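Local coordinates for protein alpha-1,2-mannosidase (Bacteroides thetaiotaomicron, PDB 2WW2) that acts as an inverting, calcium-dependent alpha-mannosidase of glycoside hydrolase family 92, removing mannose from glycans, at residues G365-W370 with N382-L387; H489-T494 with D503-T508; F672-A677 with L712-D717. One frame throughout, in Å; residues are numbered along the deposited sequence.

Contact 1 (G365-W370 with N382-L387)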
loop_
_atom_site.group_PDB
_atom_site.type_symbol
_atom_site.label_atom_id
_atom_site.label_comp_id
_atom_site.label_asym_id
_atom_site.label_seq_id
_atom_site.Cartn_x
_atom_site.Cartn_y
_atom_site.Cartn_z
ATOM N N GLY A 365 -7.319 -34.560 -31.684
ATOM C CA GLY A 365 -6.955 -33.524 -32.663
ATOM C C GLY A 365 -6.061 -32.425 -32.103
ATOM O O GLY A 365 -5.435 -31.677 -32.870
ATOM N N PHE A 366 -5.990 -32.322 -30.771
ATOM C CA PHE A 366 -5.140 -31.319 -30.135
ATOM C C PHE A 366 -4.348 -31.935 -28.991
ATOM O O PHE A 366 -4.830 -32.839 -28.308
ATOM C CB PHE A 366 -5.983 -30.161 -29.566
ATOM C CG PHE A 366 -6.558 -29.226 -30.619
ATOM C CD1 PHE A 366 -5.831 -28.130 -31.062
ATOM C CD2 PHE A 366 -7.841 -29.422 -31.116
ATOM C CE1 PHE A 366 -6.350 -27.247 -32.004
ATOM C CE2 PHE A 366 -8.373 -28.550 -32.062
ATOM C CZ PHE A 366 -7.619 -27.459 -32.515
ATOM N N MET A 367 -3.156 -31.412 -28.738
ATOM C CA MET A 367 -2.466 -31.750 -27.503
ATOM C C MET A 367 -3.158 -31.047 -26.341
ATOM O O MET A 367 -3.700 -29.949 -26.497
ATOM C CB MET A 367 -0.998 -31.326 -27.551
ATOM C CG MET A 367 -0.202 -32.016 -28.651
ATOM S SD MET A 367 1.563 -31.641 -28.530
ATOM C CE MET A 367 1.597 -29.978 -29.207
ATOM N N PRO A 368 -3.153 -31.678 -25.158
ATOM C CA PRO A 368 -3.790 -31.005 -24.033
ATOM C C PRO A 368 -2.927 -29.860 -23.491
ATOM O O PRO A 368 -1.702 -29.855 -23.703
ATOM C CB PRO A 368 -3.902 -32.105 -22.981
ATOM C CG PRO A 368 -2.787 -33.072 -23.308
ATOM C CD PRO A 368 -2.564 -32.973 -24.801
ATOM N N GLU A 369 -3.568 -28.904 -22.804
ATOM C CA GLU A 369 -2.860 -27.840 -22.110
ATOM C C GLU A 369 -3.278 -27.916 -20.636
ATOM O O GLU A 369 -2.434 -28.133 -19.778
ATOM C CB GLU A 369 -3.131 -26.462 -22.735
ATOM C CG GLU A 369 -2.679 -26.312 -24.207
ATOM C CD GLU A 369 -1.172 -26.415 -24.416
ATOM O OE1 GLU A 369 -0.430 -26.423 -23.412
ATOM O OE2 GLU A 369 -0.714 -26.506 -25.587
ATOM N N TRP A 370 -4.578 -27.774 -20.367
ATOM C CA TRP A 370 -5.157 -28.183 -19.073
ATOM C C TRP A 370 -6.048 -29.402 -19.338
ATOM O O TRP A 370 -6.929 -29.352 -20.197
ATOM C CB TRP A 370 -5.990 -27.042 -18.448
ATOM C CG TRP A 370 -5.508 -26.645 -17.067
ATOM C CD1 TRP A 370 -4.905 -25.471 -16.711
ATOM C CD2 TRP A 370 -5.561 -27.452 -15.873
ATOM N NE1 TRP A 370 -4.589 -25.488 -15.352
ATOM C CE2 TRP A 370 -4.988 -26.691 -14.823
ATOM C CE3 TRP A 370 -6.063 -28.730 -15.586
ATOM C CZ2 TRP A 370 -4.885 -27.177 -13.514
ATOM C CZ3 TRP A 370 -5.938 -29.230 -14.285
ATOM C CH2 TRP A 370 -5.356 -28.444 -13.262
ATOM N N ASN A 382 1.024 -22.663 -25.071
ATOM C CA ASN A 382 1.198 -23.918 -25.790
ATOM C C ASN A 382 2.326 -24.687 -25.110
ATOM O O ASN A 382 3.263 -25.173 -25.751
ATOM C CB ASN A 382 1.572 -23.644 -27.264
ATOM C CG ASN A 382 0.415 -23.052 -28.065
ATOM O OD1 ASN A 382 -0.781 -23.245 -27.748
ATOM N ND2 ASN A 382 0.755 -22.330 -29.097
ATOM N N ASN A 383 2.252 -24.789 -23.788
ATOM C CA ASN A 383 3.350 -25.395 -23.072
ATOM C C ASN A 383 3.412 -26.923 -23.146
ATOM O O ASN A 383 4.401 -27.534 -22.718
ATOM C CB ASN A 383 3.407 -24.851 -21.645
ATOM C CG ASN A 383 3.605 -23.348 -21.634
ATOM O OD1 ASN A 383 2.751 -22.586 -21.142
ATOM N ND2 ASN A 383 4.705 -22.907 -22.224
ATOM N N SER A 384 2.379 -27.536 -23.718
ATOM C CA SER A 384 2.487 -28.924 -24.140
ATOM C C SER A 384 3.791 -29.109 -24.949
ATOM O O SER A 384 4.487 -30.133 -24.843
ATOM C CB SER A 384 1.298 -29.302 -25.022
ATOM O OG SER A 384 1.161 -28.379 -26.105
ATOM N N VAL A 385 4.086 -28.123 -25.788
ATOM C CA VAL A 385 5.274 -28.180 -26.635
ATOM C C VAL A 385 6.541 -28.226 -25.786
ATOM O O VAL A 385 7.494 -28.968 -26.064
ATOM C CB VAL A 385 5.301 -26.956 -27.568
ATOM C CG1 VAL A 385 6.604 -26.899 -28.325
ATOM C CG2 VAL A 385 4.076 -27.021 -28.531
ATOM N N SER A 386 6.549 -27.447 -24.724
ATOM C CA SER A 386 7.714 -27.404 -23.848
ATOM C C SER A 386 8.018 -28.777 -23.235
ATOM O O SER A 386 9.174 -29.206 -23.198
ATOM C CB SER A 386 7.511 -26.361 -22.738
ATOM O OG SER A 386 8.582 -26.437 -21.801
ATOM N N LEU A 387 6.995 -29.474 -22.751
ATOM C CA LEU A 387 7.219 -30.813 -22.182
ATOM C C LEU A 387 7.863 -31.748 -23.198
ATOM O O LEU A 387 8.796 -32.485 -22.888
ATOM C CB LEU A 387 5.901 -31.444 -21.737
ATOM C CG LEU A 387 5.491 -31.172 -20.285
ATOM C CD1 LEU A 387 5.210 -29.673 -20.080
ATOM C CD2 LEU A 387 4.246 -32.021 -19.961
#

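Contact 2 (H489-T494 with D503-T508)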
loop_
_atom_site.group_PDB
_atom_site.type_symbol
_atom_site.label_atom_id
_atom_site.label_comp_id
_atom_site.label_asym_id
_atom_site.label_seq_id
_atom_site.Cartn_x
_atom_site.Cartn_y
_atom_site.Cartn_z
ATOM N N HIS A 489 7.854 3.547 -21.967
ATOM C CA HIS A 489 7.542 3.203 -20.588
ATOM C C HIS A 489 8.449 2.128 -19.983
ATOM O O HIS A 489 8.557 2.033 -18.760
ATOM C CB HIS A 489 6.068 2.821 -20.462
ATOM C CG HIS A 489 5.139 3.954 -20.757
ATOM N ND1 HIS A 489 4.960 5.009 -19.890
ATOM C CD2 HIS A 489 4.370 4.222 -21.840
ATOM C CE1 HIS A 489 4.110 5.871 -20.418
ATOM N NE2 HIS A 489 3.739 5.418 -21.603
ATOM N N GLY A 490 9.096 1.328 -20.832
ATOM C CA GLY A 490 10.061 0.337 -20.356
ATOM C C GLY A 490 9.429 -0.923 -19.781
ATOM O O GLY A 490 10.029 -1.614 -18.940
ATOM N N PHE A 491 8.217 -1.230 -20.240
ATOM C CA PHE A 491 7.488 -2.418 -19.801
ATOM C C PHE A 491 6.712 -3.042 -20.959
ATOM O O PHE A 491 6.425 -2.373 -21.953
ATOM C CB PHE A 491 6.459 -2.026 -18.750
ATOM C CG PHE A 491 7.028 -1.804 -17.382
ATOM C CD1 PHE A 491 7.199 -2.869 -16.510
ATOM C CD2 PHE A 491 7.335 -0.524 -16.940
ATOM C CE1 PHE A 491 7.694 -2.666 -15.233
ATOM C CE2 PHE A 491 7.822 -0.314 -15.657
ATOM C CZ PHE A 491 8.005 -1.387 -14.802
ATOM N N MET A 492 6.320 -4.306 -20.810
ATOM C CA MET A 492 5.414 -4.922 -21.771
ATOM C C MET A 492 4.041 -4.263 -21.627
ATOM O O MET A 492 3.619 -3.927 -20.512
ATOM C CB MET A 492 5.311 -6.435 -21.516
ATOM C CG MET A 492 6.611 -7.195 -21.826
ATOM S SD MET A 492 7.046 -7.116 -23.581
ATOM C CE MET A 492 8.644 -7.955 -23.533
ATOM N N TRP A 493 3.353 -4.061 -22.747
ATOM C CA TRP A 493 2.003 -3.479 -22.712
ATOM C C TRP A 493 1.194 -4.196 -23.787
ATOM O O TRP A 493 1.451 -5.372 -24.060
ATOM C CB TRP A 493 2.078 -1.962 -22.940
ATOM C CG TRP A 493 0.864 -1.155 -22.599
ATOM C CD1 TRP A 493 0.286 -0.200 -23.384
ATOM C CD2 TRP A 493 0.108 -1.178 -21.374
ATOM N NE1 TRP A 493 -0.787 0.362 -22.736
ATOM C CE2 TRP A 493 -0.924 -0.226 -21.504
ATOM C CE3 TRP A 493 0.189 -1.932 -20.188
ATOM C CZ2 TRP A 493 -1.865 0.010 -20.494
ATOM C CZ3 TRP A 493 -0.753 -1.692 -19.180
ATOM C CH2 TRP A 493 -1.762 -0.732 -19.344
ATOM N N THR A 494 0.232 -3.508 -24.400
ATOM C CA THR A 494 -0.648 -4.164 -25.355
ATOM C C THR A 494 -1.022 -3.198 -26.476
ATOM O O THR A 494 -1.020 -1.977 -26.273
ATOM C CB THR A 494 -1.929 -4.684 -24.683
ATOM O OG1 THR A 494 -2.725 -5.384 -25.646
ATOM C CG2 THR A 494 -2.755 -3.517 -24.106
ATOM N N ASP A 503 -4.495 2.915 -24.067
ATOM C CA ASP A 503 -4.368 4.195 -23.369
ATOM C C ASP A 503 -3.878 4.004 -21.935
ATOM O O ASP A 503 -4.104 2.955 -21.332
ATOM C CB ASP A 503 -5.742 4.879 -23.274
ATOM C CG ASP A 503 -6.285 5.325 -24.627
ATOM O OD1 ASP A 503 -5.507 5.444 -25.599
ATOM O OD2 ASP A 503 -7.509 5.583 -24.706
ATOM N N ARG A 504 -3.252 5.040 -21.389
ATOM C CA ARG A 504 -2.998 5.156 -19.941
ATOM C C ARG A 504 -2.183 4.008 -19.375
ATOM O O ARG A 504 -2.669 3.213 -18.563
ATOM C CB ARG A 504 -4.297 5.335 -19.141
ATOM C CG ARG A 504 -5.073 6.602 -19.469
ATOM C CD ARG A 504 -4.357 7.888 -19.013
ATOM N NE ARG A 504 -4.700 8.276 -17.642
ATOM C CZ ARG A 504 -5.765 9.009 -17.316
ATOM N NH1 ARG A 504 -6.609 9.415 -18.258
ATOM N NH2 ARG A 504 -6.000 9.331 -16.048
ATOM N N PHE A 505 -0.929 3.944 -19.801
ATOM C CA PHE A 505 -0.038 2.901 -19.347
ATOM C C PHE A 505 -0.011 2.827 -17.828
ATOM O O PHE A 505 0.065 3.840 -17.159
ATOM C CB PHE A 505 1.393 3.096 -19.860
ATOM C CG PHE A 505 2.347 2.110 -19.250
ATOM C CD1 PHE A 505 2.446 0.824 -19.765
ATOM C CD2 PHE A 505 3.062 2.430 -18.106
ATOM C CE1 PHE A 505 3.284 -0.116 -19.171
ATOM C CE2 PHE A 505 3.898 1.494 -17.507
ATOM C CZ PHE A 505 4.010 0.224 -18.039
ATOM N N ASP A 506 -0.059 1.616 -17.285
ATOM C CA ASP A 506 0.015 1.432 -15.840
ATOM C C ASP A 506 0.676 0.077 -15.569
ATOM O O ASP A 506 0.084 -0.982 -15.800
ATOM C CB ASP A 506 -1.390 1.498 -15.228
ATOM C CG ASP A 506 -1.397 1.265 -13.722
ATOM O OD1 ASP A 506 -0.332 1.007 -13.134
ATOM O OD2 ASP A 506 -2.490 1.328 -13.123
ATOM N N ALA A 507 1.913 0.111 -15.096
ATOM C CA ALA A 507 2.681 -1.109 -14.902
ATOM C C ALA A 507 2.075 -2.043 -13.855
ATOM O O ALA A 507 2.391 -3.241 -13.827
ATOM C CB ALA A 507 4.126 -0.757 -14.546
ATOM N N THR A 508 1.193 -1.511 -13.007
ATOM C CA THR A 508 0.691 -2.272 -11.863
ATOM C C THR A 508 -0.717 -2.801 -12.096
ATOM O O THR A 508 -1.274 -3.489 -11.251
ATOM C CB THR A 508 0.697 -1.424 -10.553
ATOM O OG1 THR A 508 -0.232 -0.334 -10.670
ATOM C CG2 THR A 508 2.062 -0.857 -10.289
#

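Contact 3 (F672-A677 with L712-D717)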
loop_
_atom_site.group_PDB
_atom_site.type_symbol
_atom_site.label_atom_id
_atom_site.label_comp_id
_atom_site.label_asym_id
_atom_site.label_seq_id
_atom_site.Cartn_x
_atom_site.Cartn_y
_atom_site.Cartn_z
ATOM N N PHE A 672 25.110 -37.711 -8.855
ATOM C CA PHE A 672 25.696 -36.382 -8.899
ATOM C C PHE A 672 25.553 -35.741 -7.540
ATOM O O PHE A 672 24.440 -35.647 -7.003
ATOM C CB PHE A 672 25.047 -35.503 -9.972
ATOM C CG PHE A 672 25.829 -34.236 -10.240
ATOM C CD1 PHE A 672 26.782 -34.200 -11.232
ATOM C CD2 PHE A 672 25.646 -33.108 -9.447
ATOM C CE1 PHE A 672 27.528 -33.056 -11.469
ATOM C CE2 PHE A 672 26.385 -31.957 -9.675
ATOM C CZ PHE A 672 27.337 -31.937 -10.694
ATOM N N VAL A 673 26.670 -35.294 -6.981
ATOM C CA VAL A 673 26.663 -34.660 -5.660
ATOM C C VAL A 673 26.877 -33.151 -5.741
ATOM O O VAL A 673 27.809 -32.689 -6.404
ATOM C CB VAL A 673 27.764 -35.255 -4.778
ATOM C CG1 VAL A 673 27.955 -34.425 -3.471
ATOM C CG2 VAL A 673 27.458 -36.727 -4.478
ATOM N N VAL A 674 26.022 -32.377 -5.075
ATOM C CA VAL A 674 26.326 -30.967 -4.857
ATOM C C VAL A 674 26.772 -30.874 -3.406
ATOM O O VAL A 674 25.959 -31.029 -2.489
ATOM C CB VAL A 674 25.123 -30.019 -5.090
ATOM C CG1 VAL A 674 25.515 -28.564 -4.773
ATOM C CG2 VAL A 674 24.593 -30.131 -6.516
ATOM N N SER A 675 28.066 -30.680 -3.174
ATOM C CA SER A 675 28.513 -30.533 -1.783
ATOM C C SER A 675 28.849 -29.083 -1.421
ATOM O O SER A 675 29.421 -28.334 -2.218
ATOM C CB SER A 675 29.661 -31.495 -1.454
ATOM O OG SER A 675 30.834 -31.094 -2.113
ATOM N N ALA A 676 28.474 -28.692 -0.211
ATOM C CA ALA A 676 28.674 -27.340 0.272
ATOM C C ALA A 676 28.996 -27.481 1.755
ATOM O O ALA A 676 28.188 -27.137 2.627
ATOM C CB ALA A 676 27.392 -26.503 0.046
ATOM N N ALA A 677 30.187 -28.006 2.032
ATOM C CA ALA A 677 30.513 -28.467 3.376
ATOM C C ALA A 677 30.427 -27.358 4.411
ATOM O O ALA A 677 30.120 -27.622 5.570
ATOM C CB ALA A 677 31.901 -29.146 3.403
ATOM N N LEU A 712 29.748 -31.349 -7.874
ATOM C CA LEU A 712 29.972 -29.917 -7.804
ATOM C C LEU A 712 30.300 -29.576 -6.356
ATOM O O LEU A 712 29.436 -29.684 -5.476
ATOM C CB LEU A 712 28.715 -29.171 -8.242
ATOM C CG LEU A 712 28.832 -27.652 -8.289
ATOM C CD1 LEU A 712 29.929 -27.186 -9.293
ATOM C CD2 LEU A 712 27.452 -27.020 -8.592
ATOM N N ASN A 713 31.548 -29.182 -6.111
ATOM C CA ASN A 713 32.061 -28.911 -4.760
ATOM C C ASN A 713 32.141 -27.407 -4.525
ATOM O O ASN A 713 33.009 -26.735 -5.091
ATOM C CB ASN A 713 33.444 -29.564 -4.595
ATOM C CG ASN A 713 34.099 -29.283 -3.238
ATOM O OD1 ASN A 713 33.575 -28.569 -2.398
ATOM N ND2 ASN A 713 35.269 -29.864 -3.033
ATOM N N LEU A 714 31.242 -26.882 -3.688
ATOM C CA LEU A 714 31.163 -25.447 -3.475
ATOM C C LEU A 714 31.802 -25.030 -2.149
ATOM O O LEU A 714 31.596 -25.686 -1.126
ATOM C CB LEU A 714 29.703 -24.994 -3.496
ATOM C CG LEU A 714 28.877 -25.411 -4.705
ATOM C CD1 LEU A 714 27.408 -25.004 -4.513
ATOM C CD2 LEU A 714 29.453 -24.766 -5.952
ATOM N N SER A 715 32.570 -23.937 -2.183
ATOM C CA SER A 715 33.098 -23.303 -0.977
ATOM C C SER A 715 32.203 -22.111 -0.676
ATOM O O SER A 715 32.209 -21.127 -1.431
ATOM C CB SER A 715 34.529 -22.816 -1.208
ATOM O OG SER A 715 35.380 -23.897 -1.540
ATOM N N MET A 716 31.421 -22.205 0.395
ATOM C CA MET A 716 30.425 -21.182 0.711
ATOM C C MET A 716 31.050 -20.115 1.605
ATOM O O MET A 716 31.950 -20.416 2.378
ATOM C CB MET A 716 29.201 -21.791 1.409
ATOM C CG MET A 716 28.589 -22.993 0.688
ATOM S SD MET A 716 28.067 -22.631 -0.993
ATOM C CE MET A 716 26.760 -21.414 -0.720
ATOM N N ASP A 717 30.574 -18.876 1.488
ATOM C CA ASP A 717 31.156 -17.752 2.212
ATOM C C ASP A 717 30.047 -16.799 2.647
ATOM O O ASP A 717 28.957 -16.815 2.077
ATOM C CB ASP A 717 32.156 -17.025 1.308
ATOM C CG ASP A 717 33.195 -16.237 2.091
ATOM O OD1 ASP A 717 33.089 -16.155 3.336
ATOM O OD2 ASP A 717 34.122 -15.694 1.452
HETATM O O HOH W 1 32.032 -28.614 -0.130
#

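Contact 1 (G365-W370 with N382-L387)
The carboxylate of Glu369 meets Ser384 on one side of its plane, while CA of Asn382 lies on the other, 3.2 Å from OE2. The backbone from Asn382 to Ser384 thus passes round the outer end of the flat group, where helix 383-393 begins. This is a helix start held by a glutamate from the preceding inter-helix loop, inside the catalytic domain, which in family 92 is an (alpha/alpha)6 barrel. Two bonds from one residue grip the two oxygens. Ser384 N donates to Glu369 OE1 over 3.0 Å, on the syn side and 17° out of the plane. Ser384 OG donates to OE2 over 2.7 Å but stands above the plane, 39° out of it. The first turn of a helix has N-H groups with no carbonyl of a preceding turn to bond to, which suits a residue with two acceptors. A bend at chi2 (-65°) turns the acid back toward the helix, and the small serine brings its hydroxyl up on the same side as its own N-H. Gln411 NE2 bonds both OE2 and Met367 O, and so ties the carboxylate to its own loop.

Beside this polar grip lies an apolar one. Met367 is bent at chi3, and its CE sits 3.5 Å from Ser384 OG and 3.9 Å from Val385 CG2; flexible and unbranched, methionine can follow this surface. Ile357 and Tyr361 of helix 347-364 pack on Met367, and Cys457 and Ile458 of helix 444-465 on Val385, so the contact is buried among barrel helices. The buried Pro368 O has no hydrogen-bond partner in the model; it faces Ser384 CB at 3.3 Å.

Contact 2 (H489-T494 with D503-T508)
Asp506 OD1, in a loop whose backbone lies against the Trp493 indole, is gripped twice: by Thr508 N at 2.9 Å, from above the carboxylate plane, and by Thr508 OG1 at 2.8 Å, nearer that plane on the syn side. The backbone bond makes an Asx turn, which shapes the loop where it approaches an aromatic cluster of His489, Phe491, Trp493 and Phe505. No hydrogen bond joins the two segments; rings do the work.

Phe505 is the shared member. Its CG lies trans to the backbone N (chi1 173°), which sends the ring in among the other three. His489 forms an offset stack with it, centroids 4.5 Å apart and planes at 13°. The two side chains run past each other in opposite directions, so that His489 CB stands over the centre of the Phe505 ring and Phe505 CB, 3.7 Å from the imidazole centroid, over that of His489. Trp493 instead receives the edge of Phe505 on its face, with planes at 64° and CD1 of Phe505 3.5 Å from CD2 of Trp493. Phe505 CZ touches Phe491 CB at 3.4 Å. A small methyl suits the next place: Ala507 CB sits 3.8 Å above the Phe491 ring centre, a CH-pi contact.

Arg504 of a neighbouring subunit packs on Trp493. The indole NE1 bonds Arg502 O, and Asp503 O lies in the ring plane, 3.8 Å from CZ2.

Contact 3 (F672-A677 with L712-D717)
With chi1 at -168°, Phe672 swings CG away from its own backbone N and lays its ring across toward Leu712, where CE2 reaches CB of Leu712 at 3.9 Å; Leu712, also extended at chi1 (-177°), points its branches to the same buried face as Val674, where Phe696 touches it. The two belong to neighbouring parallel strands, 671-675 and 710-717, in the middle of a mixed sheet. Leu712 bonds to the residues flanking Val674: its N donates to Val673 O (2.8 Å) and its O accepts from Ser675 N (2.9 Å). Leu714 N then donates to Ser675 O at 2.8 Å, almost straight at 171°.

On the face of Val674 and Leu712, Val674 CG1 meets a methyl of Leu714; branched aliphatic residues suit this buried side, and Leu691 of strand 685-691 also touches Phe672. Were Phe672 replaced by an alanine, Leu712 CB and Leu691 would probably lose the ring they pack on, opening a gap at this end of the pair. Ser675 and Asn713 occupy the other, partly exposed face, as their polar groups allow, and Ser675 OG bonds Glu711.

At Ala677 the two backbones lie farther apart, with Ala677 N 4.2 Å from Leu714 O. A water fills in, accepting from Ala677 N at 2.9 Å and donating to Asn713 OD1 at 2.7 Å and Leu714 O at 3.1 Å.

In the fold
Along the chain the contacts follow in series, each closed before the next opens, and all belong to the family 92 catalytic region. Contact 1 is the most central, 16 Å from the chain centre, among the helices; contacts 2 and 3 lie about 32 and 29 Å out. The centres of contacts 1 and 2 are about 30 Å apart. Those of contacts 1 and 3 are about 37 Å apart. Contacts 2 and 3 have centres about 42 Å apart, and none touch. Helix 444-465 reaches both of the first two, its start (Thr445, Leu449) at contact 2 and its later part at contact 1. Contact 3 joins strands of a separate mixed sheet. The three lie at separate places: a helix start, a peripheral loop that meets other copies of the protein in the crystal assembly, and a sheet formed late in the sequence.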